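Local coordinates for protein Poly(A) RNA polymerase GLD2 (Rattus norvegicus, PDB 6LBK) that probably adds successive AMP units from ATP to the 3' ends of selected cytoplasmic mRNAs and a single nucleotide to certain microRNAs, at residues D50-S53 against Q54-L57. The protein carries 1 engineered substitution. Residues are numbered along the deposited sequence; the frame is centred on the assembly and turned at random.
Sequences DKLS and QQIL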
ATOM      1  N   ASP A  50       1.948  -1.819 -27.503  1.00 95.55           N
ATOM      2  CA  ASP A  50       1.396  -3.165 -27.592  1.00 88.50           C
ATOM      3  C   ASP A  50       0.047  -3.234 -26.872  1.00 92.12           C
ATOM      4  O   ASP A  50      -0.351  -2.314 -26.144  1.00 92.81           O
ATOM      5  CB  ASP A  50       2.369  -4.167 -26.952  1.00 84.37           C
ATOM      6  CG  ASP A  50       2.735  -3.785 -25.482  1.00 91.34           C
ATOM      7  OD1 ASP A  50       3.296  -2.678 -25.255  1.00 91.77           O
ATOM      8  OD2 ASP A  50       2.424  -4.570 -24.548  1.00 83.19           O
ATOM      9  N   LYS A  51      -0.640  -4.376 -27.017  1.00 92.56           N
ATOM     10  CA  LYS A  51      -1.996  -4.481 -26.472  1.00 87.03           C
ATOM     11  C   LYS A  51      -1.996  -4.560 -24.949  1.00 77.46           C
ATOM     12  O   LYS A  51      -2.841  -3.942 -24.294  1.00 74.87           O
ATOM     13  CB  LYS A  51      -2.713  -5.697 -27.066  1.00 84.50           C
ATOM     14  CG  LYS A  51      -4.176  -5.877 -26.624  1.00 81.33           C
ATOM     15  CD  LYS A  51      -4.690  -7.231 -27.120  1.00 91.17           C
ATOM     16  CE  LYS A  51      -6.197  -7.417 -26.927  1.00 92.06           C
ATOM     17  NZ  LYS A  51      -6.821  -8.322 -27.989  1.00 89.34           N
ATOM     18  N   LEU A  52      -1.094  -5.357 -24.374  1.00 81.20           N
ATOM     19  CA  LEU A  52      -1.065  -5.524 -22.924  1.00 76.22           C
ATOM     20  C   LEU A  52      -0.782  -4.202 -22.215  1.00 81.90           C
ATOM     21  O   LEU A  52      -1.467  -3.853 -21.243  1.00 80.24           O
ATOM     22  CB  LEU A  52      -0.044  -6.600 -22.549  1.00 80.25           C
ATOM     23  CG  LEU A  52       0.138  -6.934 -21.071  1.00 80.64           C
ATOM     24  CD1 LEU A  52      -1.196  -7.199 -20.385  1.00 78.31           C
ATOM     25  CD2 LEU A  52       1.079  -8.124 -20.900  1.00 85.62           C
ATOM     26  N   SER A  53       0.191  -3.431 -22.715  1.00 77.41           N
ATOM     27  CA  SER A  53       0.504  -2.137 -22.113  1.00 73.05           C
ATOM     28  C   SER A  53      -0.684  -1.180 -22.207  1.00 69.46           C
ATOM     29  O   SER A  53      -1.000  -0.478 -21.234  1.00 68.15           O
ATOM     30  CB  SER A  53       1.746  -1.535 -22.787  1.00 75.62           C
ATOM     31  OG  SER A  53       2.922  -2.297 -22.537  1.00 79.43           O
ATOM     32  N   GLN A  54      -1.372  -1.163 -23.359  1.00 69.16           N
ATOM     33  CA  GLN A  54      -2.562  -0.327 -23.518  1.00 70.59           C
ATOM     34  C   GLN A  54      -3.661  -0.728 -22.545  1.00 76.50           C
ATOM     35  O   GLN A  54      -4.366   0.136 -22.015  1.00 73.72           O
ATOM     36  CB  GLN A  54      -3.104  -0.382 -24.952  1.00 72.39           C
ATOM     37  CG  GLN A  54      -2.551   0.674 -25.889  1.00 80.35           C
ATOM     38  CD  GLN A  54      -2.956   0.450 -27.356  1.00 90.09           C
ATOM     39  OE1 GLN A  54      -3.931  -0.253 -27.654  1.00 92.27           O
ATOM     40  NE2 GLN A  54      -2.196   1.044 -28.274  1.00 89.21           N
ATOM     41  N   GLN A  55      -3.870  -2.037 -22.352  1.00 81.34           N
ATOM     42  CA  GLN A  55      -4.883  -2.494 -21.402  1.00 74.36           C
ATOM     43  C   GLN A  55      -4.513  -2.113 -19.977  1.00 69.04           C
ATOM     44  O   GLN A  55      -5.400  -1.832 -19.167  1.00 70.01           O
ATOM     45  CB  GLN A  55      -5.075  -4.009 -21.499  1.00 78.38           C
ATOM     46  CG  GLN A  55      -5.872  -4.454 -22.693  1.00 78.27           C
ATOM     47  CD  GLN A  55      -5.807  -5.934 -22.860  1.00 80.61           C
ATOM     48  OE1 GLN A  55      -4.764  -6.539 -22.619  1.00 86.08           O
ATOM     49  NE2 GLN A  55      -6.914  -6.541 -23.275  1.00 79.25           N
ATOM     50  N   ILE A  56      -3.215  -2.078 -19.667  1.00 71.83           N
ATOM     51  CA  ILE A  56      -2.775  -1.694 -18.328  1.00 68.21           C
ATOM     52  C   ILE A  56      -3.040  -0.211 -18.099  1.00 68.82           C
ATOM     53  O   ILE A  56      -3.493   0.192 -17.023  1.00 59.57           O
ATOM     54  CB  ILE A  56      -1.284  -2.016 -18.132  1.00 68.56           C
ATOM     55  CG1 ILE A  56      -1.042  -3.528 -18.122  1.00 69.74           C
ATOM     56  CG2 ILE A  56      -0.767  -1.303 -16.845  1.00 66.02           C
ATOM     57  CD1 ILE A  56       0.408  -3.917 -18.042  1.00 73.43           C
ATOM     58  N   LEU A  57      -2.773   0.621 -19.114  1.00 75.60           N
ATOM     59  CA  LEU A  57      -3.113   2.037 -18.997  1.00 72.96           C
ATOM     60  C   LEU A  57      -4.622   2.265 -18.971  1.00 81.47           C
ATOM     61  O   LEU A  57      -5.094   3.153 -18.253  1.00 81.00           O
ATOM     62  CB  LEU A  57      -2.476   2.848 -20.116  1.00 61.21           C
ATOM     63  CG  LEU A  57      -1.010   3.052 -19.795  1.00 64.78           C
ATOM     64  CD1 LEU A  57      -0.314   3.579 -21.008  1.00 86.85           C
ATOM     65  CD2 LEU A  57      -0.889   4.003 -18.678  1.00 64.36           C
TER
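Asp50 O receives Gln54 N (3.2 Å), closing the first turn of helix 51-63, for which Asp50 is the N-cap. The next three i to i+4 backbone bonds, Gln55 N to Lys51 O, Ile56 N to Leu52 O and Leu57 N to Ser53 O, carry the helix onward.

The capping bond itself runs from Ser53 N to Asp50 OD2 (3.1 Å). The amide reaches this oxygen from above the carboxylate plane, 58° out of it. The other oxygen, Asp50 OD1, adds a second side-chain bond by offering its syn lone pair to Ser53 OG at 2.8 Å. Ser53 OG lies beside its own backbone N (chi1 -66°), which brings hydroxyl and amide to the same carboxylate; this buried hydroxyl also bonds to Gly284 N, linking the cap to the start of helix 283-297.

The extended chains of Lys51 and Gln55 cross at an angle, with Lys51 CE 3.8 Å from Gln55 NE2. The Gln55 amide is held at both ends by the C-terminal segment, OE1 by Leu367 N and NE2 by Asp366 OD1, an aspartate that also forms a long, weak ion pair with Lys51.

Ile56 and Leu57 lean on Leu283 and Pro202, joining this helix to helices 283-297 and 200-213, and one turn apart within it Ile56 CD1 approaches Leu52 CG at 4.3 Å.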